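Local coordinates for protein sulfotransferase (Mycobacterium tuberculosis, PDB 2ZQ5) that probably transfers a sulfonate group from an activated donor such as PAPS to an acceptor molecule, at residues R37-V42 / A197-R202; D45-Q48 / G52-V55; P207-H212 / L239-A244; Q311-D316 / V328-R333. All coordinates share one frame; numbering follows the deposited sequence.

Contact 1: R37-V42 / A197-R202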
loop_
_atom_site.group_PDB
_atom_site.type_symbol
_atom_site.label_atom_id
_atom_site.label_comp_id
_atom_site.label_asym_id
_atom_site.label_seq_id
_atom_site.Cartn_x
_atom_site.Cartn_y
_atom_site.Cartn_z
ATOM N N ARG A 37 -7.508 -5.314 16.627
ATOM C CA ARG A 37 -7.173 -4.906 17.984
ATOM C C ARG A 37 -5.829 -5.470 18.434
ATOM O O ARG A 37 -5.009 -4.741 18.995
ATOM C CB ARG A 37 -8.275 -5.325 18.958
ATOM C CG ARG A 37 -9.504 -4.430 18.901
ATOM C CD ARG A 37 -10.561 -4.876 19.898
ATOM N NE ARG A 37 -11.625 -3.887 20.059
ATOM C CZ ARG A 37 -11.449 -2.675 20.577
ATOM N NH1 ARG A 37 -10.248 -2.292 20.989
ATOM N NH2 ARG A 37 -12.476 -1.844 20.688
ATOM N N GLU A 38 -5.600 -6.758 18.191
ATOM C CA GLU A 38 -4.329 -7.369 18.578
ATOM C C GLU A 38 -3.208 -6.704 17.789
ATOM O O GLU A 38 -2.152 -6.385 18.338
ATOM C CB GLU A 38 -4.309 -8.874 18.285
ATOM C CG GLU A 38 -3.092 -9.576 18.903
ATOM C CD GLU A 38 -2.850 -10.984 18.373
ATOM O OE1 GLU A 38 -3.798 -11.614 17.868
ATOM O OE2 GLU A 38 -1.701 -11.469 18.477
ATOM N N ALA A 39 -3.441 -6.502 16.497
ATOM C CA ALA A 39 -2.445 -5.880 15.635
ATOM C C ALA A 39 -2.063 -4.498 16.154
ATOM O O ALA A 39 -0.882 -4.168 16.240
ATOM C CB ALA A 39 -2.980 -5.781 14.207
ATOM N N LEU A 40 -3.062 -3.693 16.507
ATOM C CA LEU A 40 -2.801 -2.351 17.011
ATOM C C LEU A 40 -1.990 -2.397 18.306
ATOM O O LEU A 40 -1.064 -1.609 18.490
ATOM C CB LEU A 40 -4.124 -1.609 17.239
ATOM C CG LEU A 40 -4.021 -0.162 17.735
ATOM C CD1 LEU A 40 -3.128 0.659 16.807
ATOM C CD2 LEU A 40 -5.419 0.435 17.807
ATOM N N GLY A 41 -2.333 -3.326 19.192
ATOM C CA GLY A 41 -1.612 -3.447 20.448
ATOM C C GLY A 41 -0.155 -3.813 20.240
ATOM O O GLY A 41 0.736 -3.246 20.874
ATOM N N VAL A 42 0.090 -4.770 19.354
ATOM C CA VAL A 42 1.452 -5.198 19.055
ATOM C C VAL A 42 2.235 -4.053 18.417
ATOM O O VAL A 42 3.400 -3.820 18.746
ATOM C CB VAL A 42 1.449 -6.412 18.104
ATOM C CG1 VAL A 42 2.859 -6.696 17.605
ATOM C CG2 VAL A 42 0.896 -7.631 18.827
ATOM N N ALA A 197 7.085 -6.441 13.008
ATOM C CA ALA A 197 7.422 -7.109 11.756
ATOM C C ALA A 197 7.409 -8.629 11.953
ATOM O O ALA A 197 6.892 -9.369 11.115
ATOM C CB ALA A 197 8.800 -6.650 11.267
ATOM N N ASP A 198 7.977 -9.076 13.070
ATOM C CA ASP A 198 8.047 -10.494 13.413
ATOM C C ASP A 198 6.650 -11.065 13.622
ATOM O O ASP A 198 6.319 -12.139 13.116
ATOM C CB ASP A 198 8.869 -10.675 14.692
ATOM C CG ASP A 198 8.881 -12.112 15.185
ATOM O OD1 ASP A 198 9.469 -12.970 14.498
ATOM O OD2 ASP A 198 8.299 -12.379 16.258
ATOM N N TRP A 199 5.834 -10.342 14.382
ATOM C CA TRP A 199 4.469 -10.764 14.653
ATOM C C TRP A 199 3.699 -10.881 13.338
ATOM O O TRP A 199 3.033 -11.882 13.075
ATOM C CB TRP A 199 3.785 -9.739 15.568
ATOM C CG TRP A 199 2.337 -10.031 15.847
ATOM C CD1 TRP A 199 1.837 -10.878 16.795
ATOM C CD2 TRP A 199 1.205 -9.499 15.148
ATOM N NE1 TRP A 199 0.462 -10.905 16.728
ATOM C CE2 TRP A 199 0.050 -10.069 15.725
ATOM C CE3 TRP A 199 1.057 -8.595 14.086
ATOM C CZ2 TRP A 199 -1.241 -9.764 15.275
ATOM C CZ3 TRP A 199 -0.228 -8.292 13.638
ATOM C CH2 TRP A 199 -1.358 -8.878 14.234
ATOM N N LEU A 200 3.801 -9.852 12.504
ATOM C CA LEU A 200 3.095 -9.846 11.232
ATOM C C LEU A 200 3.486 -11.020 10.336
ATOM O O LEU A 200 2.634 -11.582 9.639
ATOM C CB LEU A 200 3.343 -8.517 10.507
ATOM C CG LEU A 200 2.534 -8.262 9.233
ATOM C CD1 LEU A 200 1.038 -8.341 9.541
ATOM C CD2 LEU A 200 2.898 -6.892 8.672
ATOM N N SER A 201 4.761 -11.403 10.365
ATOM C CA SER A 201 5.233 -12.512 9.534
ATOM C C SER A 201 4.584 -13.844 9.916
ATOM O O SER A 201 4.616 -14.795 9.139
ATOM C CB SER A 201 6.756 -12.641 9.624
ATOM O OG SER A 201 7.148 -13.274 10.824
ATOM N N ARG A 202 3.989 -13.906 11.104
ATOM C CA ARG A 202 3.338 -15.125 11.585
ATOM C C ARG A 202 1.815 -15.084 11.457
ATOM O O ARG A 202 1.138 -16.051 11.798
ATOM C CB ARG A 202 3.699 -15.365 13.059
ATOM C CG ARG A 202 5.158 -15.719 13.310
ATOM C CD ARG A 202 5.452 -15.898 14.796
ATOM N NE ARG A 202 5.855 -14.653 15.452
ATOM C CZ ARG A 202 5.158 -14.043 16.406
ATOM N NH1 ARG A 202 4.009 -14.553 16.826
ATOM N NH2 ARG A 202 5.617 -12.924 16.950
#

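Contact 2: D45-Q48 / G52-V55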
loop_
_atom_site.group_PDB
_atom_site.type_symbol
_atom_site.label_atom_id
_atom_site.label_comp_id
_atom_site.label_asym_id
_atom_site.label_seq_id
_atom_site.Cartn_x
_atom_site.Cartn_y
_atom_site.Cartn_z
ATOM N N ASP A 45 3.066 -1.394 21.082
ATOM C CA ASP A 45 4.135 -1.851 21.963
ATOM C C ASP A 45 5.476 -1.732 21.247
ATOM O O ASP A 45 6.496 -1.429 21.864
ATOM C CB ASP A 45 3.914 -3.307 22.393
ATOM C CG ASP A 45 2.829 -3.454 23.447
ATOM O OD1 ASP A 45 2.308 -2.426 23.934
ATOM O OD2 ASP A 45 2.502 -4.610 23.794
ATOM N N ALA A 46 5.475 -1.967 19.939
ATOM C CA ALA A 46 6.703 -1.875 19.164
ATOM C C ALA A 46 7.163 -0.423 19.062
ATOM O O ALA A 46 8.328 -0.117 19.300
ATOM C CB ALA A 46 6.490 -2.459 17.774
ATOM N N TYR A 47 6.248 0.476 18.714
ATOM C CA TYR A 47 6.602 1.886 18.596
ATOM C C TYR A 47 7.175 2.435 19.890
ATOM O O TYR A 47 8.239 3.052 19.908
ATOM C CB TYR A 47 5.378 2.735 18.231
ATOM C CG TYR A 47 4.993 2.724 16.771
ATOM C CD1 TYR A 47 5.945 2.930 15.775
ATOM C CD2 TYR A 47 3.666 2.543 16.386
ATOM C CE1 TYR A 47 5.588 2.955 14.429
ATOM C CE2 TYR A 47 3.297 2.571 15.042
ATOM C CZ TYR A 47 4.263 2.774 14.071
ATOM O OH TYR A 47 3.914 2.776 12.743
ATOM N N GLN A 48 6.459 2.195 20.979
ATOM C CA GLN A 48 6.859 2.716 22.274
ATOM C C GLN A 48 7.999 1.970 22.960
ATOM O O GLN A 48 8.618 2.500 23.880
ATOM C CB GLN A 48 5.613 2.793 23.165
ATOM C CG GLN A 48 4.474 3.547 22.464
ATOM C CD GLN A 48 3.209 3.682 23.291
ATOM O OE1 GLN A 48 2.668 2.696 23.792
ATOM N NE2 GLN A 48 2.719 4.912 23.422
ATOM N N GLY A 52 12.271 4.134 19.116
ATOM C CA GLY A 52 13.036 5.325 19.461
ATOM C C GLY A 52 12.443 6.608 18.910
ATOM O O GLY A 52 13.163 7.484 18.425
ATOM N N LEU A 53 11.125 6.733 18.995
ATOM C CA LEU A 53 10.444 7.907 18.476
ATOM C C LEU A 53 10.748 9.193 19.234
ATOM O O LEU A 53 10.941 9.188 20.447
ATOM C CB LEU A 53 8.927 7.680 18.476
ATOM C CG LEU A 53 8.413 6.510 17.634
ATOM C CD1 LEU A 53 6.897 6.450 17.747
ATOM C CD2 LEU A 53 8.837 6.675 16.182
ATOM N N THR A 54 10.797 10.289 18.488
ATOM C CA THR A 54 11.032 11.613 19.048
ATOM C C THR A 54 9.650 12.196 19.323
ATOM O O THR A 54 8.640 11.519 19.142
ATOM C CB THR A 54 11.727 12.522 18.033
ATOM O OG1 THR A 54 10.926 12.596 16.844
ATOM C CG2 THR A 54 13.103 11.979 17.682
ATOM N N VAL A 55 9.600 13.449 19.761
ATOM C CA VAL A 55 8.320 14.097 20.023
ATOM C C VAL A 55 7.555 14.168 18.705
ATOM O O VAL A 55 6.355 13.896 18.651
ATOM C CB VAL A 55 8.522 15.524 20.576
ATOM C CG1 VAL A 55 7.188 16.258 20.649
ATOM C CG2 VAL A 55 9.155 15.452 21.953
HETATM O O HOH W 1 9.407 5.259 20.820
#

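Contact 3: P207-H212 / L239-A244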
loop_
_atom_site.group_PDB
_atom_site.type_symbol
_atom_site.label_atom_id
_atom_site.label_comp_id
_atom_site.label_asym_id
_atom_site.label_seq_id
_atom_site.Cartn_x
_atom_site.Cartn_y
_atom_site.Cartn_z
ATOM N N PRO A 207 -8.147 -12.547 6.788
ATOM C CA PRO A 207 -9.206 -11.646 7.254
ATOM C C PRO A 207 -9.007 -10.213 6.761
ATOM O O PRO A 207 -9.970 -9.523 6.432
ATOM C CB PRO A 207 -9.117 -11.760 8.774
ATOM C CG PRO A 207 -8.613 -13.164 8.971
ATOM C CD PRO A 207 -7.543 -13.278 7.915
ATOM N N SER A 208 -7.753 -9.773 6.704
ATOM C CA SER A 208 -7.447 -8.423 6.236
ATOM C C SER A 208 -7.754 -8.281 4.751
ATOM O O SER A 208 -8.236 -7.239 4.311
ATOM C CB SER A 208 -5.978 -8.080 6.492
ATOM O OG SER A 208 -5.727 -7.923 7.875
ATOM N N TYR A 209 -7.473 -9.319 3.970
ATOM C CA TYR A 209 -7.768 -9.240 2.544
ATOM C C TYR A 209 -9.264 -9.336 2.285
ATOM O O TYR A 209 -9.768 -8.772 1.317
ATOM C CB TYR A 209 -6.993 -10.307 1.765
ATOM C CG TYR A 209 -5.623 -9.815 1.352
ATOM C CD1 TYR A 209 -4.637 -9.550 2.305
ATOM C CD2 TYR A 209 -5.335 -9.546 0.014
ATOM C CE1 TYR A 209 -3.402 -9.025 1.940
ATOM C CE2 TYR A 209 -4.095 -9.020 -0.367
ATOM C CZ TYR A 209 -3.138 -8.761 0.603
ATOM O OH TYR A 209 -1.918 -8.230 0.250
ATOM N N CYS A 210 -9.982 -10.039 3.153
ATOM C CA CYS A 210 -11.423 -10.127 3.003
ATOM C C CYS A 210 -12.012 -8.727 3.197
ATOM O O CYS A 210 -12.957 -8.336 2.504
ATOM C CB CYS A 210 -11.992 -11.102 4.030
ATOM S SG CYS A 210 -11.784 -12.834 3.556
ATOM N N ARG A 211 -11.449 -7.965 4.129
ATOM C CA ARG A 211 -11.932 -6.608 4.362
ATOM C C ARG A 211 -11.559 -5.732 3.160
ATOM O O ARG A 211 -12.332 -4.871 2.732
ATOM C CB ARG A 211 -11.329 -6.037 5.647
ATOM C CG ARG A 211 -11.975 -4.729 6.062
ATOM C CD ARG A 211 -11.238 -4.045 7.196
ATOM N NE ARG A 211 -11.871 -2.766 7.507
ATOM C CZ ARG A 211 -12.936 -2.630 8.291
ATOM N NH1 ARG A 211 -13.488 -3.691 8.865
ATOM N NH2 ARG A 211 -13.474 -1.429 8.472
ATOM N N HIS A 212 -10.366 -5.962 2.620
ATOM C CA HIS A 212 -9.879 -5.239 1.449
ATOM C C HIS A 212 -10.913 -5.411 0.329
ATOM O O HIS A 212 -11.313 -4.444 -0.320
ATOM C CB HIS A 212 -8.506 -5.823 1.070
ATOM C CG HIS A 212 -7.905 -5.271 -0.188
ATOM N ND1 HIS A 212 -8.204 -5.770 -1.438
ATOM C CD2 HIS A 212 -6.945 -4.334 -0.377
ATOM C CE1 HIS A 212 -7.451 -5.168 -2.342
ATOM N NE2 HIS A 212 -6.677 -4.293 -1.723
ATOM N N LEU A 239 0.426 -13.481 -0.454
ATOM C CA LEU A 239 -0.129 -14.092 -1.647
ATOM C C LEU A 239 -1.193 -15.146 -1.351
ATOM O O LEU A 239 -2.195 -15.222 -2.062
ATOM C CB LEU A 239 0.983 -14.695 -2.503
ATOM C CG LEU A 239 0.502 -15.301 -3.822
ATOM C CD1 LEU A 239 -0.213 -14.245 -4.659
ATOM C CD2 LEU A 239 1.694 -15.877 -4.574
ATOM N N ASP A 240 -0.998 -15.962 -0.317
ATOM C CA ASP A 240 -2.005 -16.974 -0.014
ATOM C C ASP A 240 -3.337 -16.325 0.343
ATOM O O ASP A 240 -4.391 -16.796 -0.083
ATOM C CB ASP A 240 -1.558 -17.898 1.127
ATOM C CG ASP A 240 -0.409 -18.811 0.728
ATOM O OD1 ASP A 240 -0.400 -19.309 -0.417
ATOM O OD2 ASP A 240 0.482 -19.042 1.572
ATOM N N ALA A 241 -3.295 -15.242 1.116
ATOM C CA ALA A 241 -4.519 -14.547 1.498
ATOM C C ALA A 241 -5.143 -13.905 0.268
ATOM O O ALA A 241 -6.366 -13.888 0.108
ATOM C CB ALA A 241 -4.219 -13.482 2.550
ATOM N N LEU A 242 -4.291 -13.372 -0.599
ATOM C CA LEU A 242 -4.748 -12.736 -1.820
ATOM C C LEU A 242 -5.496 -13.751 -2.683
ATOM O O LEU A 242 -6.617 -13.489 -3.124
ATOM C CB LEU A 242 -3.541 -12.159 -2.571
ATOM C CG LEU A 242 -3.773 -11.254 -3.785
ATOM C CD1 LEU A 242 -2.490 -10.490 -4.076
ATOM C CD2 LEU A 242 -4.208 -12.066 -4.997
ATOM N N MET A 243 -4.888 -14.910 -2.911
ATOM C CA MET A 243 -5.528 -15.935 -3.733
ATOM C C MET A 243 -6.773 -16.529 -3.078
ATOM O O MET A 243 -7.711 -16.916 -3.771
ATOM C CB MET A 243 -4.531 -17.049 -4.075
ATOM C CG MET A 243 -3.315 -16.576 -4.865
ATOM S SD MET A 243 -3.736 -15.734 -6.415
ATOM C CE MET A 243 -3.891 -17.115 -7.522
ATOM N N ALA A 244 -6.794 -16.604 -1.753
ATOM C CA ALA A 244 -7.965 -17.148 -1.069
ATOM C C ALA A 244 -9.148 -16.195 -1.241
ATOM O O ALA A 244 -10.297 -16.622 -1.379
ATOM C CB ALA A 244 -7.666 -17.349 0.413
#

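Contact 4: Q311-D316 / V328-R333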
loop_
_atom_site.group_PDB
_atom_site.type_symbol
_atom_site.label_atom_id
_atom_site.label_comp_id
_atom_site.label_asym_id
_atom_site.label_seq_id
_atom_site.Cartn_x
_atom_site.Cartn_y
_atom_site.Cartn_z
ATOM N N GLN A 311 -1.699 -17.433 -14.022
ATOM C CA GLN A 311 -2.180 -16.239 -13.334
ATOM C C GLN A 311 -1.071 -15.307 -12.863
ATOM O O GLN A 311 -1.330 -14.363 -12.120
ATOM C CB GLN A 311 -3.043 -16.639 -12.138
ATOM C CG GLN A 311 -4.360 -17.293 -12.531
ATOM C CD GLN A 311 -5.175 -17.757 -11.339
ATOM O OE1 GLN A 311 -5.629 -16.949 -10.520
ATOM N NE2 GLN A 311 -5.365 -19.063 -11.228
ATOM N N PHE A 312 0.157 -15.562 -13.302
ATOM C CA PHE A 312 1.296 -14.740 -12.895
ATOM C C PHE A 312 2.117 -14.259 -14.078
ATOM O O PHE A 312 2.222 -14.946 -15.096
ATOM C CB PHE A 312 2.205 -15.534 -11.950
ATOM C CG PHE A 312 1.574 -15.850 -10.631
ATOM C CD1 PHE A 312 1.813 -15.050 -9.517
ATOM C CD2 PHE A 312 0.705 -16.928 -10.509
ATOM C CE1 PHE A 312 1.192 -15.319 -8.302
ATOM C CE2 PHE A 312 0.079 -17.205 -9.300
ATOM C CZ PHE A 312 0.321 -16.399 -8.192
ATOM N N TYR A 313 2.703 -13.077 -13.931
ATOM C CA TYR A 313 3.538 -12.494 -14.972
ATOM C C TYR A 313 4.677 -11.734 -14.307
ATOM O O TYR A 313 4.458 -11.001 -13.341
ATOM C CB TYR A 313 2.727 -11.527 -15.842
ATOM C CG TYR A 313 3.457 -11.057 -17.084
ATOM C CD1 TYR A 313 3.286 -11.707 -18.305
ATOM C CD2 TYR A 313 4.336 -9.977 -17.033
ATOM C CE1 TYR A 313 3.973 -11.292 -19.444
ATOM C CE2 TYR A 313 5.031 -9.556 -18.165
ATOM C CZ TYR A 313 4.843 -10.217 -19.364
ATOM O OH TYR A 313 5.528 -9.796 -20.483
ATOM N N ASP A 314 5.890 -11.920 -14.817
ATOM C CA ASP A 314 7.067 -11.240 -14.287
ATOM C C ASP A 314 7.523 -10.168 -15.259
ATOM O O ASP A 314 7.720 -10.439 -16.446
ATOM C CB ASP A 314 8.206 -12.234 -14.066
ATOM C CG ASP A 314 7.885 -13.258 -13.005
ATOM O OD1 ASP A 314 7.776 -12.873 -11.819
ATOM O OD2 ASP A 314 7.734 -14.445 -13.355
ATOM N N VAL A 315 7.690 -8.950 -14.753
ATOM C CA VAL A 315 8.128 -7.830 -15.572
ATOM C C VAL A 315 9.497 -7.349 -15.117
ATOM O O VAL A 315 9.717 -7.122 -13.930
ATOM C CB VAL A 315 7.152 -6.636 -15.467
ATOM C CG1 VAL A 315 7.713 -5.438 -16.221
ATOM C CG2 VAL A 315 5.794 -7.021 -16.018
ATOM N N ASP A 316 10.421 -7.198 -16.061
ATOM C CA ASP A 316 11.754 -6.711 -15.731
ATOM C C ASP A 316 11.769 -5.201 -15.906
ATOM O O ASP A 316 11.274 -4.680 -16.906
ATOM C CB ASP A 316 12.808 -7.350 -16.637
ATOM C CG ASP A 316 13.065 -8.802 -16.295
ATOM O OD1 ASP A 316 13.420 -9.086 -15.129
ATOM O OD2 ASP A 316 12.918 -9.660 -17.190
ATOM N N VAL A 328 2.990 -3.732 -21.508
ATOM C CA VAL A 328 1.583 -3.829 -21.137
ATOM C C VAL A 328 0.839 -4.712 -22.132
ATOM O O VAL A 328 -0.018 -5.508 -21.749
ATOM C CB VAL A 328 0.916 -2.439 -21.110
ATOM C CG1 VAL A 328 -0.586 -2.583 -20.884
ATOM C CG2 VAL A 328 1.534 -1.592 -20.011
ATOM N N ALA A 329 1.171 -4.570 -23.411
ATOM C CA ALA A 329 0.528 -5.368 -24.445
ATOM C C ALA A 329 0.795 -6.849 -24.209
ATOM O O ALA A 329 -0.079 -7.684 -24.430
ATOM C CB ALA A 329 1.037 -4.957 -25.823
ATOM N N ASP A 330 2.002 -7.172 -23.751
ATOM C CA ASP A 330 2.351 -8.563 -23.500
ATOM C C ASP A 330 1.651 -9.084 -22.246
ATOM O O ASP A 330 1.328 -10.265 -22.156
ATOM C CB ASP A 330 3.867 -8.725 -23.363
ATOM C CG ASP A 330 4.318 -10.155 -23.592
ATOM O OD1 ASP A 330 4.058 -10.686 -24.691
ATOM O OD2 ASP A 330 4.927 -10.751 -22.679
ATOM N N ILE A 331 1.425 -8.201 -21.279
ATOM C CA ILE A 331 0.732 -8.586 -20.055
ATOM C C ILE A 331 -0.705 -8.955 -20.414
ATOM O O ILE A 331 -1.226 -9.977 -19.965
ATOM C CB ILE A 331 0.738 -7.434 -19.026
ATOM C CG1 ILE A 331 2.156 -7.249 -18.476
ATOM C CG2 ILE A 331 -0.242 -7.728 -17.892
ATOM C CD1 ILE A 331 2.319 -6.040 -17.584
ATOM N N TYR A 332 -1.344 -8.121 -21.231
ATOM C CA TYR A 332 -2.712 -8.392 -21.661
ATOM C C TYR A 332 -2.760 -9.703 -22.443
ATOM O O TYR A 332 -3.652 -10.526 -22.240
ATOM C CB TYR A 332 -3.240 -7.258 -22.541
ATOM C CG TYR A 332 -3.854 -6.098 -21.783
ATOM C CD1 TYR A 332 -3.094 -5.327 -20.904
ATOM C CD2 TYR A 332 -5.194 -5.759 -21.966
ATOM C CE1 TYR A 332 -3.654 -4.241 -20.232
ATOM C CE2 TYR A 332 -5.764 -4.679 -21.299
ATOM C CZ TYR A 332 -4.988 -3.922 -20.435
ATOM O OH TYR A 332 -5.539 -2.838 -19.792
ATOM N N ARG A 333 -1.792 -9.892 -23.335
ATOM C CA ARG A 333 -1.724 -11.104 -24.142
ATOM C C ARG A 333 -1.619 -12.332 -23.245
ATOM O O ARG A 333 -2.364 -13.298 -23.405
ATOM C CB ARG A 333 -0.509 -11.058 -25.072
ATOM C CG ARG A 333 -0.339 -12.309 -25.929
ATOM C CD ARG A 333 1.062 -12.393 -26.522
ATOM N NE ARG A 333 2.085 -12.465 -25.479
ATOM C CZ ARG A 333 2.197 -13.462 -24.605
ATOM N NH1 ARG A 333 1.352 -14.483 -24.644
ATOM N NH2 ARG A 333 3.150 -13.433 -23.683
#

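Contact 1: R37-V42 / A197-R202
Trp199 reaches from helix 194-201 to helix 36-50 and lays its whole side chain along Glu38, Ala39 and Val42. Its CG stands trans to the backbone nitrogen (chi1 176°), which carries the indole toward helix 36-50. At the root, Trp199 CB touches Val42 CG1 at 3.8 Å. The five-membered ring comes next and takes the other methyl on its face: Val42 CG2 lies 3.9 Å from the centroid of the Trp199 five-membered ring, almost on the normal, a CH-pi contact. At the ring edge Trp199 NE1 donates to Glu38 OE2 at 2.8 Å with an N-H...O angle of 147°, approaching from above the carboxylate plane. The far corner of the benzo ring, Trp199 CH2, rests 3.5 Å from Ala39 CB. The buried indole N-H is therefore satisfied, and its acceptor is steadied in turn because Asn35 ND2 bonds to Glu38 OE1. His183 adds a second ring beside the indole. The short segments run at 155° with axes 10.6 Å apart, a spacing that accommodates a large aromatic between them. This is antiparallel helix-helix packing, joining an N-terminal helix to a helix of the sulfotransferase-family region.

Contact 2: D45-Q48 / G52-V55
Tyr47 and Leu53 meet because each places CG beside its backbone N, opposite the carbonyl carbon (chi1 -80° and -60°). The tyrosine thereby rises from helix 36-50 alongside the returning chain, while the leucine branch leans back to it. Leu53 CD1 makes the touch, 4.0 Å from Tyr47 CB and 4.1 Å from Tyr47 CD1, at the base of the ring rather than near the hydroxyl. Between these two backbones lies a water: it donates to Tyr47 O at 2.7 Å and accepts from Leu53 N at 2.9 Å. The direct approach is too long to bond, with Tyr47 O 4.8 Å from Leu53 N. Gly52, with positive phi (51°), turns the chain out of the helix and sets Leu53 facing it. Beyond, Thr54 is the N-cap of helix 55-81, its OG1 bonded to Gly57 N and Gly275 O. That helix also supplies Asn61, which touches both Tyr47 and Leu53. The chemistry is thus split: a small apolar touch joins the side chains, while one water supplies the donor that the helix carbonyl takes and the acceptor that the loop amide needs, linking residues 45-48 to 52-55 without a direct bond between those segments.

Contact 3: P207-H212 / L239-A244
Tyr209 of helix 206-219 packs its ring against Ala241 and Leu242 of helix 239-245. The latter helix begins with Leu239, whose side chain points the other way and packs on Phe300 and Ala303 of helix 282-304. Asp240 likewise serves the far side, with OD1 in a salt bridge to Lys306 NZ. Ala241 is the first to meet the tyrosine: Ala241 CB sits 4.0 Å from Tyr209 CD1 and comes in at a slant, near the base of the ring. Leu242 follows on the same side of the ring, over the CD2-CE2 half, largely through its backbone and first carbons. Its N lies over one face of the tyrosine, its CA is 3.7 Å from Tyr209 CD2, and its CB is 3.9 Å from Tyr209 CE2. Leu242 CG is trans to the backbone nitrogen (chi1 -171°), which brings CG within 4.1 Å of Tyr209 CE2 as the leucine crosses the ring obliquely. The side chains meet through carbon atoms, and no polar bond joins the two segments; Tyr209 OH is hydrogen-bonded elsewhere, to Ser234 OG. Helix 239-245 belongs to the beta-alpha-beta crossover between parallel strands 227-231 and 250-255, with strand 94-97 between them in the sheet. Helix 206-219, which precedes strand 227-231, packs against the crossover helix, in keeping with the layered alpha/beta sulfotransferase fold.

Contact 4: Q311-D316 / V328-R333
Tyr313 and Asp330 meet through a very short hydrogen bond, Tyr313 OH donating to Asp330 OD2 at 2.5 Å. The carboxylate oxygen lies at the ring edge, close to the ring plane, while the plane of the carboxylate itself is steeply inclined to the ring. One face of the same ring is covered by Ile331: its CG1 is 3.9 Å from the Tyr313 centroid and 22° off the normal, a CH-pi contact displaced toward the rim. Further along the isoleucine, Ile331 CD1 reaches Val315 CG2 at 3.9 Å. Tyr313 CG trans to its backbone nitrogen (chi1 -170°) sends the phenol straight across to the helix. Strand and helix form a beta-alpha unit at the margin of the parallel sheet. Strand 312-316 is the outermost strand on this side, and after the short helix 317-322 the chain returns in helix 324-334, antiparallel to the strand at 166° with segment axes 9.7 Å apart. In the second shell Arg333, one turn on from Asp330, grips the carboxylate side-on: NE is 2.8 Å and NH2 3.1 Å from Asp330 OD1, both on one face of the carboxylate plane. Bonds to both oxygens restrain the carboxylate's rotation, and the guanidinium charge probably favours its ionised form. His334 stands edge-to-face with the Tyr313 ring. Farther out, Leu107 of helix 104-111 touches Ile331, and backbone bonds from Tyr313 and Val315 to Val251, Gln253 and His255 hold the strand in the sheet.

From the N terminus, helix 36-50 enters two contacts in succession. Contact 2 closes a tight turn between this helix and the loop before helix 55-81, and is nested within the much longer loop closed by contact 1, where the same helix meets helix 194-201. Helix 206-219 follows directly and opens contact 3, which closes on helix 239-245 around strand 227-231. Contact 4 comes last, closing strand 312-316 onto helix 324-334. The loops of contacts 1, 3 and 4 are in series, and none cross. Contacts 3 and 4 touch, Leu239 CD2 lying 3.8 Å from Phe312 CE1. Contacts 2 and 4 lie on opposite sides of the chain's centre, with centres about 41 Å apart.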